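Local atomic coordinates of uncharacterized protein (Parabacteroides merdae, PDB entry 4R7F), a protein that is of unknown function but carries three immunoglobulin-like beta-sandwich domains, binds a magnesium ion and is probably related to plug proteins of the type 9 secretion system. Residues A[24-29]-A[268-273]; A[272-277]-A[342-347]; A[186-191]-A[370-375]; A[20-25]-A[38-43]. One frame throughout, in Å; residues are numbered along the deposited sequence. Where two conformers were deposited one is given.

Contact 1 of 4, residues A[24-29]-A[268-273]; sequences ELISEP and QDQDGR. With MG (magnesium ion), chain G.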
# COMPACT_ATOMS: atom_id res chain seq x y z
N GLU A 24 -2.43 6.50 14.34
CA GLU A 24 -2.38 6.14 12.92
C GLU A 24 -3.46 6.88 12.11
O GLU A 24 -4.58 7.05 12.55
CB GLU A 24 -2.53 4.61 12.72
CG GLU A 24 -1.33 3.73 13.10
CD GLU A 24 -0.02 4.19 12.45
OE1 GLU A 24 0.08 4.25 11.19
OE2 GLU A 24 0.94 4.48 13.21
N LEU A 25 -3.09 7.32 10.91
CA LEU A 25 -4.04 7.95 10.00
C LEU A 25 -5.04 6.91 9.43
O LEU A 25 -6.26 7.14 9.42
CB LEU A 25 -3.30 8.63 8.86
CG LEU A 25 -4.24 9.40 7.91
CD1 LEU A 25 -4.60 10.73 8.55
CD2 LEU A 25 -3.65 9.61 6.51
N ILE A 26 -4.50 5.82 8.92
CA ILE A 26 -5.24 4.73 8.29
C ILE A 26 -4.93 3.50 9.11
O ILE A 26 -3.77 3.20 9.33
CB ILE A 26 -4.71 4.45 6.86
CG1 ILE A 26 -4.85 5.68 5.95
CG2 ILE A 26 -5.38 3.22 6.24
CD1 ILE A 26 -6.25 6.21 5.81
N SER A 27 -5.93 2.79 9.60
CA SER A 27 -5.59 1.61 10.36
C SER A 27 -6.63 0.54 10.33
O SER A 27 -7.64 0.68 9.67
CB SER A 27 -5.16 1.96 11.79
OG SER A 27 -6.22 2.51 12.51
N GLU A 28 -6.29 -0.57 10.97
CA GLU A 28 -7.22 -1.63 11.19
C GLU A 28 -7.50 -1.74 12.67
O GLU A 28 -6.65 -1.42 13.51
CB GLU A 28 -6.64 -2.92 10.66
CG GLU A 28 -6.19 -2.84 9.20
CD GLU A 28 -7.32 -2.66 8.21
OE1 GLU A 28 -8.47 -3.08 8.47
OE2 GLU A 28 -7.03 -2.11 7.14
N PRO A 29 -8.69 -2.23 13.01
CA PRO A 29 -9.07 -2.34 14.42
C PRO A 29 -8.49 -3.57 15.11
O PRO A 29 -9.24 -4.42 15.58
CB PRO A 29 -10.60 -2.42 14.33
CG PRO A 29 -10.84 -3.18 13.04
CD PRO A 29 -9.73 -2.78 12.11
N GLN A 268 -8.78 7.71 -6.20
CA GLN A 268 -8.06 7.28 -5.02
C GLN A 268 -9.06 7.38 -3.87
O GLN A 268 -9.61 8.46 -3.65
CB GLN A 268 -6.85 8.19 -4.81
CG GLN A 268 -5.76 7.56 -3.97
CD GLN A 268 -4.88 8.59 -3.28
OE1 GLN A 268 -5.06 9.80 -3.45
NE2 GLN A 268 -3.93 8.12 -2.47
N ASP A 269 -9.35 6.27 -3.18
CA ASP A 269 -10.21 6.28 -2.00
C ASP A 269 -9.50 5.71 -0.76
O ASP A 269 -8.32 5.41 -0.79
CB ASP A 269 -11.53 5.52 -2.27
CG ASP A 269 -11.33 4.00 -2.36
OD1 ASP A 269 -10.18 3.53 -2.32
OD2 ASP A 269 -12.34 3.26 -2.47
N GLN A 270 -10.23 5.59 0.32
CA GLN A 270 -9.69 5.05 1.56
C GLN A 270 -10.65 3.97 2.11
O GLN A 270 -10.81 3.80 3.31
CB GLN A 270 -9.47 6.18 2.54
CG GLN A 270 -8.40 7.18 2.09
CD GLN A 270 -8.90 8.25 1.09
OE1 GLN A 270 -10.06 8.67 1.09
NE2 GLN A 270 -7.99 8.70 0.22
N ASP A 271 -11.29 3.27 1.16
CA ASP A 271 -12.14 2.08 1.40
C ASP A 271 -13.21 2.23 2.49
O ASP A 271 -13.37 1.32 3.32
CB ASP A 271 -11.26 0.87 1.70
CG ASP A 271 -10.35 0.47 0.53
OD1 ASP A 271 -10.64 0.78 -0.66
OD2 ASP A 271 -9.33 -0.22 0.83
N GLY A 272 -13.89 3.39 2.50
CA GLY A 272 -15.03 3.66 3.33
C GLY A 272 -14.72 4.52 4.53
O GLY A 272 -15.61 4.90 5.27
N ARG A 273 -13.46 4.86 4.73
CA ARG A 273 -13.09 5.68 5.86
C ARG A 273 -13.50 7.14 5.70
O ARG A 273 -13.84 7.61 4.60
CB ARG A 273 -11.58 5.63 6.10
CG ARG A 273 -11.07 4.25 6.45
CD ARG A 273 -9.56 4.21 6.51
NE ARG A 273 -9.12 2.91 7.02
CZ ARG A 273 -8.93 1.84 6.27
NH1 ARG A 273 -9.11 1.89 4.96
NH2 ARG A 273 -8.55 0.71 6.84
MG MG G . -11.04 1.26 -2.77
O HOH W 1 -8.70 3.58 9.75
O HOH W 2 -13.15 0.18 -3.09
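Arg273 closes a type I' beta turn that starts at Gln270, and from there it reaches the loop joining strands 14-21 and 30-32 of what is probably an immunoglobulin-like domain, meeting Ile26, Ser27 and Glu28. The tight part lies round its guanidinium. CG stands anti to the carbonyl carbon (chi1 -63°) and the chain runs extended to NE, which carries the flat group across to the loop. Ile26 CG2 sits over the centre of one guanidinium face, 3.8 Å from Arg273 CZ, and the two side chains cross at about a right angle. Polar partners gather at the edge. Arg273 NH2 makes a nearly straight bond of 3.0 Å to Ser27 O, approaching from above the carbonyl plane. The same nitrogen forms a salt bridge with Glu28 OE2 at 3.2 Å, but as a hydrogen bond it is weak, and the carboxylate stands almost perpendicular to the guanidinium. Arg273 NH1 turns back 3.0 Å to Gln270 O, which also accepts the backbone N of Arg273 from the opposite face of its plane; NH1 has a further partner in Glu373, and Glu28 OE1 one in Asn189. The looser side is wetter: water 1 bridges Ser27 N and Arg273 NE, 2.8 Å from the latter. Packing is also thin toward Gln270, where Ile26 CD1 stands 4.4 Å from Gln270 CG. The turn and the residue before it supply metal ligands. Magnesium is held by Glu223, the backbone oxygen of Gln371, water 2 and both carboxylate oxygens of Asp269, while Asp271 OD1 binds it at 2.2 Å.

Contact 2 of 4, residues A[272-277]-A[342-347]; sequences GRFFIR and GSYNYQ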
# COMPACT_ATOMS: atom_id res chain seq x y z
N GLY A 272 -13.89 3.39 2.50
CA GLY A 272 -15.03 3.66 3.33
C GLY A 272 -14.72 4.52 4.53
O GLY A 272 -15.61 4.90 5.27
N ARG A 273 -13.46 4.86 4.73
CA ARG A 273 -13.09 5.68 5.86
C ARG A 273 -13.50 7.14 5.70
O ARG A 273 -13.84 7.61 4.60
CB ARG A 273 -11.58 5.63 6.10
CG ARG A 273 -11.07 4.25 6.45
CD ARG A 273 -9.56 4.21 6.51
NE ARG A 273 -9.12 2.91 7.02
CZ ARG A 273 -8.93 1.84 6.27
NH1 ARG A 273 -9.11 1.89 4.96
NH2 ARG A 273 -8.55 0.71 6.84
N PHE A 274 -13.49 7.84 6.84
CA PHE A 274 -13.67 9.28 6.86
C PHE A 274 -12.61 9.90 7.75
O PHE A 274 -12.02 9.21 8.57
CB PHE A 274 -15.08 9.67 7.34
CG PHE A 274 -15.36 9.37 8.79
CD1 PHE A 274 -14.90 10.18 9.79
CD2 PHE A 274 -16.12 8.28 9.14
CE1 PHE A 274 -15.16 9.88 11.09
CE2 PHE A 274 -16.42 8.00 10.43
CZ PHE A 274 -15.93 8.78 11.41
N PHE A 275 -12.40 11.22 7.61
CA PHE A 275 -11.33 11.91 8.30
C PHE A 275 -11.86 13.25 8.72
O PHE A 275 -12.32 14.02 7.87
CB PHE A 275 -10.15 12.10 7.36
CG PHE A 275 -9.67 10.82 6.79
CD1 PHE A 275 -10.22 10.32 5.61
CD2 PHE A 275 -8.73 10.05 7.46
CE1 PHE A 275 -9.83 9.09 5.11
CE2 PHE A 275 -8.32 8.85 6.95
CZ PHE A 275 -8.88 8.37 5.77
N ILE A 276 -11.82 13.51 10.01
CA ILE A 276 -12.36 14.75 10.56
C ILE A 276 -11.31 15.86 10.40
O ILE A 276 -10.21 15.74 10.89
CB ILE A 276 -12.77 14.58 12.02
CG1 ILE A 276 -13.81 13.45 12.18
CG2 ILE A 276 -13.25 15.90 12.58
CD1 ILE A 276 -15.10 13.62 11.39
N ARG A 277 -11.72 16.91 9.68
CA ARG A 277 -10.84 17.98 9.23
C ARG A 277 -11.70 19.25 9.06
O ARG A 277 -12.89 19.16 8.78
CB ARG A 277 -10.18 17.63 7.87
CG ARG A 277 -9.46 16.29 7.78
CD ARG A 277 -8.98 16.01 6.35
NE ARG A 277 -7.89 15.02 6.27
CZ ARG A 277 -7.75 14.18 5.25
NH1 ARG A 277 -8.64 14.21 4.27
NH2 ARG A 277 -6.75 13.31 5.21
N GLY A 342 -15.39 17.13 7.50
CA GLY A 342 -14.24 16.34 7.09
C GLY A 342 -14.36 15.78 5.67
O GLY A 342 -15.19 16.25 4.88
N SER A 343 -13.53 14.78 5.37
CA SER A 343 -13.56 14.04 4.09
C SER A 343 -14.19 12.70 4.34
O SER A 343 -13.73 11.96 5.22
CB SER A 343 -12.14 13.80 3.53
OG SER A 343 -11.41 15.00 3.47
N TYR A 344 -15.21 12.38 3.56
CA TYR A 344 -15.94 11.11 3.72
C TYR A 344 -15.88 10.24 2.47
O TYR A 344 -16.11 10.73 1.36
CB TYR A 344 -17.42 11.38 4.09
CG TYR A 344 -17.61 11.85 5.54
CD1 TYR A 344 -17.28 13.16 5.93
CD2 TYR A 344 -18.14 10.99 6.51
CE1 TYR A 344 -17.45 13.59 7.24
CE2 TYR A 344 -18.30 11.41 7.82
CZ TYR A 344 -17.95 12.70 8.18
OH TYR A 344 -18.13 13.09 9.49
N ASN A 345 -15.56 8.96 2.66
CA ASN A 345 -15.89 7.94 1.66
C ASN A 345 -17.31 7.41 1.94
O ASN A 345 -17.73 7.26 3.09
CB ASN A 345 -14.97 6.72 1.75
CG ASN A 345 -13.54 6.94 1.25
OD1 ASN A 345 -12.85 5.98 0.95
ND2 ASN A 345 -13.07 8.17 1.19
N TYR A 346 -18.02 7.02 0.89
CA TYR A 346 -19.33 6.44 1.04
C TYR A 346 -19.74 5.70 -0.21
O TYR A 346 -19.18 5.92 -1.27
CB TYR A 346 -20.39 7.51 1.41
CG TYR A 346 -20.76 8.48 0.31
CD1 TYR A 346 -19.97 9.59 0.01
CD2 TYR A 346 -21.92 8.31 -0.42
CE1 TYR A 346 -20.36 10.50 -1.00
CE2 TYR A 346 -22.30 9.19 -1.43
CZ TYR A 346 -21.52 10.27 -1.73
OH TYR A 346 -21.95 11.13 -2.73
N GLN A 347 -20.73 4.82 -0.08
CA GLN A 347 -21.32 4.15 -1.21
C GLN A 347 -22.69 3.66 -0.83
O GLN A 347 -23.15 3.76 0.32
CB GLN A 347 -20.46 2.98 -1.65
CG GLN A 347 -20.48 1.85 -0.66
CD GLN A 347 -19.61 0.67 -1.05
OE1 GLN A 347 -19.07 0.58 -2.15
NE2 GLN A 347 -19.46 -0.26 -0.11
O HOH W 3 -17.33 7.00 5.82
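Phe274 and Tyr344 lie side by side and point the same way on one face of an antiparallel beta pairing, strand 274-276 against strand 342-352. Their planes are 18° apart, yet the rings are slid so far that they barely overlap, with centroids 5.0 Å apart. What sits over one face of the Tyr344 ring, toward its rim, is Phe274 CB, a CH-pi contact 3.8 Å from the centroid. Phe274 CG occupies the cramped position between backbone N and carbonyl carbon (chi1 68°), which turns its ring alongside the tyrosine. Further out, Ile276 CD1 comes in aslant of the ring, 3.6 Å from Tyr344 OH, whose hydrogen-bond partner is the carbonyl of Lys340. Phe275 and Ser343 occupy the other face. They form a hydrogen-bonded pair, Phe275 N to Ser343 O at 2.8 Å, with a return bond from Ser343 N to Phe275 O. In one of the two conformers of Arg277, NH1 bonds Ser343 OG in the guanidinium plane, while Phe275 CB covers a face of that group. At the other end, Asn345 N bonds Arg273 O at 2.9 Å and the Asn345 side chain holds the turn: OD1 accepts Gly272 N at 3.2 Å, nearly straight at the hydrogen, and also Gln270 N. Putting an alanine here would probably leave both turn amides without their acceptor and the metal-carrying turn less firmly fixed to the strand. Beside it, water 3 donates to both Gly272 O and Asn345 O, each 2.8 Å away.

Contact 3 of 4, residues A[186-191]-A[370-375]; sequences YQDNRR and TQNEYS. With MG (magnesium ion), chain G.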
# COMPACT_ATOMS: atom_id res chain seq x y z
N TYR A 186 -12.76 -10.31 5.84
CA TYR A 186 -13.62 -9.14 5.73
C TYR A 186 -13.14 -8.28 4.60
O TYR A 186 -11.96 -7.97 4.52
CB TYR A 186 -13.58 -8.33 7.03
CG TYR A 186 -14.05 -9.07 8.25
CD1 TYR A 186 -15.39 -9.12 8.59
CD2 TYR A 186 -13.17 -9.71 9.09
CE1 TYR A 186 -15.84 -9.78 9.72
CE2 TYR A 186 -13.61 -10.39 10.22
CZ TYR A 186 -14.96 -10.41 10.53
OH TYR A 186 -15.44 -11.10 11.64
N GLN A 187 -14.08 -7.89 3.74
CA GLN A 187 -13.79 -6.95 2.67
C GLN A 187 -14.11 -5.56 3.16
O GLN A 187 -15.20 -5.33 3.71
CB GLN A 187 -14.66 -7.25 1.45
CG GLN A 187 -14.41 -6.42 0.22
CD GLN A 187 -15.43 -6.68 -0.89
OE1 GLN A 187 -16.59 -6.85 -0.62
NE2 GLN A 187 -14.98 -6.71 -2.15
N ASP A 188 -13.17 -4.63 2.96
CA ASP A 188 -13.35 -3.21 3.33
C ASP A 188 -14.03 -3.03 4.70
O ASP A 188 -14.94 -2.22 4.86
CB ASP A 188 -14.10 -2.43 2.22
CG ASP A 188 -13.39 -2.52 0.86
OD1 ASP A 188 -12.16 -2.62 0.85
OD2 ASP A 188 -14.06 -2.53 -0.20
N ASN A 189 -13.58 -3.82 5.67
CA ASN A 189 -14.09 -3.74 7.04
C ASN A 189 -15.61 -3.91 7.21
O ASN A 189 -16.19 -3.35 8.13
CB ASN A 189 -13.55 -2.45 7.67
CG ASN A 189 -12.10 -2.61 8.13
OD1 ASN A 189 -11.81 -3.36 9.06
ND2 ASN A 189 -11.19 -1.97 7.43
N ARG A 190 -16.22 -4.67 6.30
CA ARG A 190 -17.67 -4.89 6.29
C ARG A 190 -17.92 -6.25 6.89
O ARG A 190 -17.28 -7.25 6.49
CB ARG A 190 -18.21 -4.89 4.88
CG ARG A 190 -18.33 -3.50 4.27
CD ARG A 190 -18.59 -3.54 2.76
NE ARG A 190 -19.75 -4.36 2.44
CZ ARG A 190 -20.08 -4.74 1.21
NH1 ARG A 190 -19.33 -4.39 0.18
NH2 ARG A 190 -21.16 -5.47 1.01
N ARG A 191 -18.85 -6.31 7.82
CA ARG A 191 -19.31 -7.58 8.34
C ARG A 191 -20.40 -8.19 7.52
O ARG A 191 -20.55 -9.38 7.53
CB ARG A 191 -19.80 -7.45 9.76
CG ARG A 191 -18.64 -7.16 10.71
CD ARG A 191 -18.99 -7.67 12.09
NE ARG A 191 -18.05 -7.22 13.10
CZ ARG A 191 -18.18 -7.49 14.40
NH1 ARG A 191 -19.23 -8.17 14.84
NH2 ARG A 191 -17.26 -7.05 15.26
N THR A 370 -10.84 -2.62 -9.09
CA THR A 370 -11.07 -1.82 -7.89
C THR A 370 -10.08 -2.18 -6.76
O THR A 370 -9.87 -3.35 -6.43
CB THR A 370 -12.54 -2.00 -7.40
OG1 THR A 370 -13.40 -1.44 -8.39
CG2 THR A 370 -12.78 -1.29 -6.06
N GLN A 371 -9.49 -1.16 -6.18
CA GLN A 371 -8.62 -1.32 -5.01
C GLN A 371 -9.49 -1.55 -3.78
O GLN A 371 -10.26 -0.66 -3.36
CB GLN A 371 -7.71 -0.08 -4.84
CG GLN A 371 -6.80 -0.13 -3.60
CD GLN A 371 -7.41 0.37 -2.25
OE1 GLN A 371 -8.12 1.40 -2.17
NE2 GLN A 371 -7.06 -0.35 -1.16
N ASN A 372 -9.40 -2.75 -3.22
CA ASN A 372 -10.11 -3.09 -1.97
C ASN A 372 -9.13 -3.66 -1.00
O ASN A 372 -8.02 -4.04 -1.38
CB ASN A 372 -11.19 -4.14 -2.24
CG ASN A 372 -12.36 -3.58 -3.00
OD1 ASN A 372 -12.97 -2.56 -2.62
ND2 ASN A 372 -12.68 -4.21 -4.09
N GLU A 373 -9.51 -3.72 0.26
CA GLU A 373 -8.68 -4.40 1.25
C GLU A 373 -9.43 -5.59 1.84
O GLU A 373 -10.65 -5.58 1.88
CB GLU A 373 -8.27 -3.44 2.35
CG GLU A 373 -9.40 -3.00 3.26
CD GLU A 373 -8.97 -1.84 4.12
OE1 GLU A 373 -8.75 -0.74 3.57
OE2 GLU A 373 -8.85 -2.03 5.34
N TYR A 374 -8.69 -6.58 2.29
CA TYR A 374 -9.26 -7.78 2.87
C TYR A 374 -8.47 -8.12 4.10
O TYR A 374 -7.27 -8.26 4.03
CB TYR A 374 -9.15 -8.95 1.89
CG TYR A 374 -9.91 -8.69 0.65
CD1 TYR A 374 -9.34 -7.98 -0.40
CD2 TYR A 374 -11.22 -9.07 0.52
CE1 TYR A 374 -10.06 -7.72 -1.56
CE2 TYR A 374 -11.93 -8.83 -0.65
CZ TYR A 374 -11.37 -8.14 -1.68
OH TYR A 374 -12.13 -7.84 -2.82
N SER A 375 -9.16 -8.26 5.22
CA SER A 375 -8.50 -8.63 6.46
C SER A 375 -8.85 -10.10 6.79
O SER A 375 -10.01 -10.49 6.78
CB SER A 375 -8.94 -7.71 7.59
OG SER A 375 -8.80 -6.32 7.28
MG MG G . -11.04 1.26 -2.77
O HOH W 4 -11.13 -5.39 5.78
O HOH W 5 -10.31 -5.61 9.65
O HOH W 2 -13.15 0.18 -3.09
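Gln187 lies alongside the Tyr374 ring, pointing the same way, with its CG 3.6 Å from Tyr374 CE2 and its amide turned 30° from the ring plane. With CG anti to the backbone N (chi1 -176°) and the chain extended beyond it, the amide reaches the end of the ring, where Gln187 NE2 bonds Tyr374 OH at 3.1 Å, the hydroxyl lying well off the amide plane. Tyr374 OH is also hydrogen-bonded to Gln161 OE1, and Gln187 OE1 to Asn193. A phenylalanine in place of Tyr374 would keep the ring but would probably leave Gln187 NE2 and Gln161 OE1 without this shared partner. Where the antiparallel pairing ends, a type I' turn from Gln187 to Arg190 begins, and Asp188 prolongs the ladder with two nearly straight bonds. Its N gives to Glu373 O at 2.9 Å, and its OD1 receives Glu373 N nearly along the C-O direction. Water 4 bridges Tyr186 O, Asn189 N and Ser375 OG, joining turn and strand. On the metal side Gln371 O binds magnesium at 2.2 Å, and water 2, itself a ligand, donates to Asn372 OD1 at 2.8 Å, so Asn372 stands in the second shell; its ND2 is bonded to Ala220 O. The pairing joins strand 181-187, at one edge of a three-stranded antiparallel sheet, to the central strand 373-380. Strand 389-397 flanks the latter on its other side, Thr395 meeting Ser375 OG, while Glu373 OE1 forms a salt bridge with Arg273 beyond the sheet.

Contact 4 of 4, residues A[20-25]-A[38-43]; sequences KVAGEL and QIEINF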
# COMPACT_ATOMS: atom_id res chain seq x y z
N LYS A 20 -9.77 2.99 15.96
CA LYS A 20 -8.56 3.01 15.15
C LYS A 20 -7.36 2.78 16.05
O LYS A 20 -7.49 2.71 17.27
CB LYS A 20 -8.45 4.33 14.39
CG LYS A 20 -8.67 5.57 15.25
CD LYS A 20 -7.37 6.29 15.54
CE LYS A 20 -7.06 7.37 14.52
NZ LYS A 20 -5.75 8.00 14.84
N VAL A 21 -6.19 2.59 15.45
CA VAL A 21 -4.99 2.43 16.24
C VAL A 21 -4.52 3.83 16.60
O VAL A 21 -4.36 4.67 15.72
CB VAL A 21 -3.91 1.65 15.52
CG1 VAL A 21 -2.61 1.70 16.31
CG2 VAL A 21 -4.34 0.23 15.31
N ALA A 22 -4.34 4.08 17.90
CA ALA A 22 -3.94 5.39 18.40
C ALA A 22 -2.69 5.84 17.65
O ALA A 22 -1.74 5.06 17.46
CB ALA A 22 -3.66 5.34 19.90
N GLY A 23 -2.73 7.07 17.15
CA GLY A 23 -1.61 7.62 16.38
C GLY A 23 -1.56 7.36 14.88
O GLY A 23 -0.73 7.94 14.21
N GLU A 24 -2.43 6.50 14.34
CA GLU A 24 -2.38 6.14 12.92
C GLU A 24 -3.46 6.88 12.11
O GLU A 24 -4.58 7.05 12.55
CB GLU A 24 -2.53 4.61 12.72
CG GLU A 24 -1.33 3.73 13.10
CD GLU A 24 -0.02 4.19 12.45
OE1 GLU A 24 0.08 4.25 11.19
OE2 GLU A 24 0.94 4.48 13.21
N LEU A 25 -3.09 7.32 10.91
CA LEU A 25 -4.04 7.95 10.00
C LEU A 25 -5.04 6.91 9.43
O LEU A 25 -6.26 7.14 9.42
CB LEU A 25 -3.30 8.63 8.86
CG LEU A 25 -4.24 9.40 7.91
CD1 LEU A 25 -4.60 10.73 8.55
CD2 LEU A 25 -3.65 9.61 6.51
N GLN A 38 -1.83 1.05 20.95
CA GLN A 38 -3.13 1.04 21.61
C GLN A 38 -4.27 1.27 20.64
O GLN A 38 -4.14 1.99 19.63
CB GLN A 38 -3.19 2.16 22.63
CG GLN A 38 -2.15 2.06 23.73
CD GLN A 38 -2.02 3.37 24.50
OE1 GLN A 38 -1.54 4.36 23.95
NE2 GLN A 38 -2.51 3.39 25.74
N ILE A 39 -5.42 0.71 20.98
CA ILE A 39 -6.66 1.09 20.31
C ILE A 39 -7.19 2.38 20.87
O ILE A 39 -7.20 2.57 22.09
CB ILE A 39 -7.74 0.01 20.46
CG1 ILE A 39 -7.37 -1.19 19.61
CG2 ILE A 39 -9.08 0.54 19.98
CD1 ILE A 39 -7.58 -1.00 18.11
N GLU A 40 -7.65 3.26 19.98
CA GLU A 40 -8.27 4.50 20.34
C GLU A 40 -9.76 4.42 19.99
O GLU A 40 -10.12 4.19 18.84
CB GLU A 40 -7.64 5.66 19.61
CG GLU A 40 -8.33 7.01 19.87
CD GLU A 40 -7.63 8.18 19.15
OE1 GLU A 40 -6.62 7.94 18.48
OE2 GLU A 40 -8.08 9.34 19.26
N ILE A 41 -10.59 4.64 21.00
CA ILE A 41 -12.01 4.83 20.83
C ILE A 41 -12.29 6.30 21.01
O ILE A 41 -12.07 6.85 22.05
CB ILE A 41 -12.81 4.00 21.83
CG1 ILE A 41 -12.71 2.53 21.47
CG2 ILE A 41 -14.25 4.46 21.83
CD1 ILE A 41 -12.76 1.60 22.65
N ASN A 42 -12.79 6.92 19.96
CA ASN A 42 -13.06 8.33 19.93
C ASN A 42 -14.54 8.61 19.52
O ASN A 42 -15.09 8.01 18.59
CB ASN A 42 -12.10 8.95 18.93
CG ASN A 42 -11.97 10.44 19.10
OD1 ASN A 42 -12.91 11.20 18.89
ND2 ASN A 42 -10.80 10.86 19.51
N PHE A 43 -15.18 9.54 20.20
CA PHE A 43 -16.57 9.82 19.94
C PHE A 43 -16.94 11.15 20.52
O PHE A 43 -16.25 11.64 21.39
CB PHE A 43 -17.45 8.71 20.55
CG PHE A 43 -17.46 8.66 22.04
CD1 PHE A 43 -16.53 7.92 22.72
CD2 PHE A 43 -18.43 9.34 22.77
CE1 PHE A 43 -16.55 7.84 24.12
CE2 PHE A 43 -18.46 9.27 24.16
CZ PHE A 43 -17.52 8.52 24.84
O HOH W 6 -4.74 8.90 17.16
O HOH W 7 -0.86 3.17 19.26
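Lys20 and Glu40 form a hydrogen-bonded pair between antiparallel strands 14-21 and 39-46, and each satisfies the other's backbone. Lys20 N gives to Glu40 O at 3.1 Å, and Glu40 N returns a nearly straight bond to Lys20 O at 2.8 Å. One step on, Ala22 N meets Gln38 O at 2.7 Å. Water 7 continues the ladder, accepting from Gln38 N and donating to Ala22 O. Here the chain folds back in a type II turn from Val21 to Glu24, closed by Glu24 N on Val21 O, while Val21 N is taken by Ser27 OG. In one of its two conformers, bends at chi2 (105°) and chi3 lay the Lys20 side chain along that of Glu40. Lys20 NZ then bonds Glu24 O at 2.7 Å, whereas its salt bridge to Glu40 OE1 is long, 3.7 Å. Water 6 fills in, accepting from this NZ and Gly23 N and donating to Glu40 OE1. The second carboxylate oxygen, Glu40 OE2, accepts Asn42 ND2 at 3.1 Å on its anti side and has a long, weak ion pair with Arg100. With a lysine and an arginine nearby, Glu40 is likely to stay ionised, and the lysine in this conformer is held as much by the turn carbonyl and water as by the carboxylate.

Contacts 4 and 1 overlap at Glu24 and Leu25: the edge strand 14-21 of what is probably the first immunoglobulin-like domain runs into the loop of contact 1, their centres about 12 Å apart. Contacts 1 and 2 share Gly272 and Arg273, with centres about 9 Å apart, so the metal-carrying turn leads straight into strand 274-276. Both segments of contact 2 fall between those of contact 3 in sequence, about 16 Å away centre to centre. Contacts 1 and 3 both supply magnesium ligands. Three separate sheets therefore converge here, probably where domains meet: the ion joins Glu223, Asp269, Asp271 and Gln371, while Arg273 reaches both the 24-29 loop and Glu373.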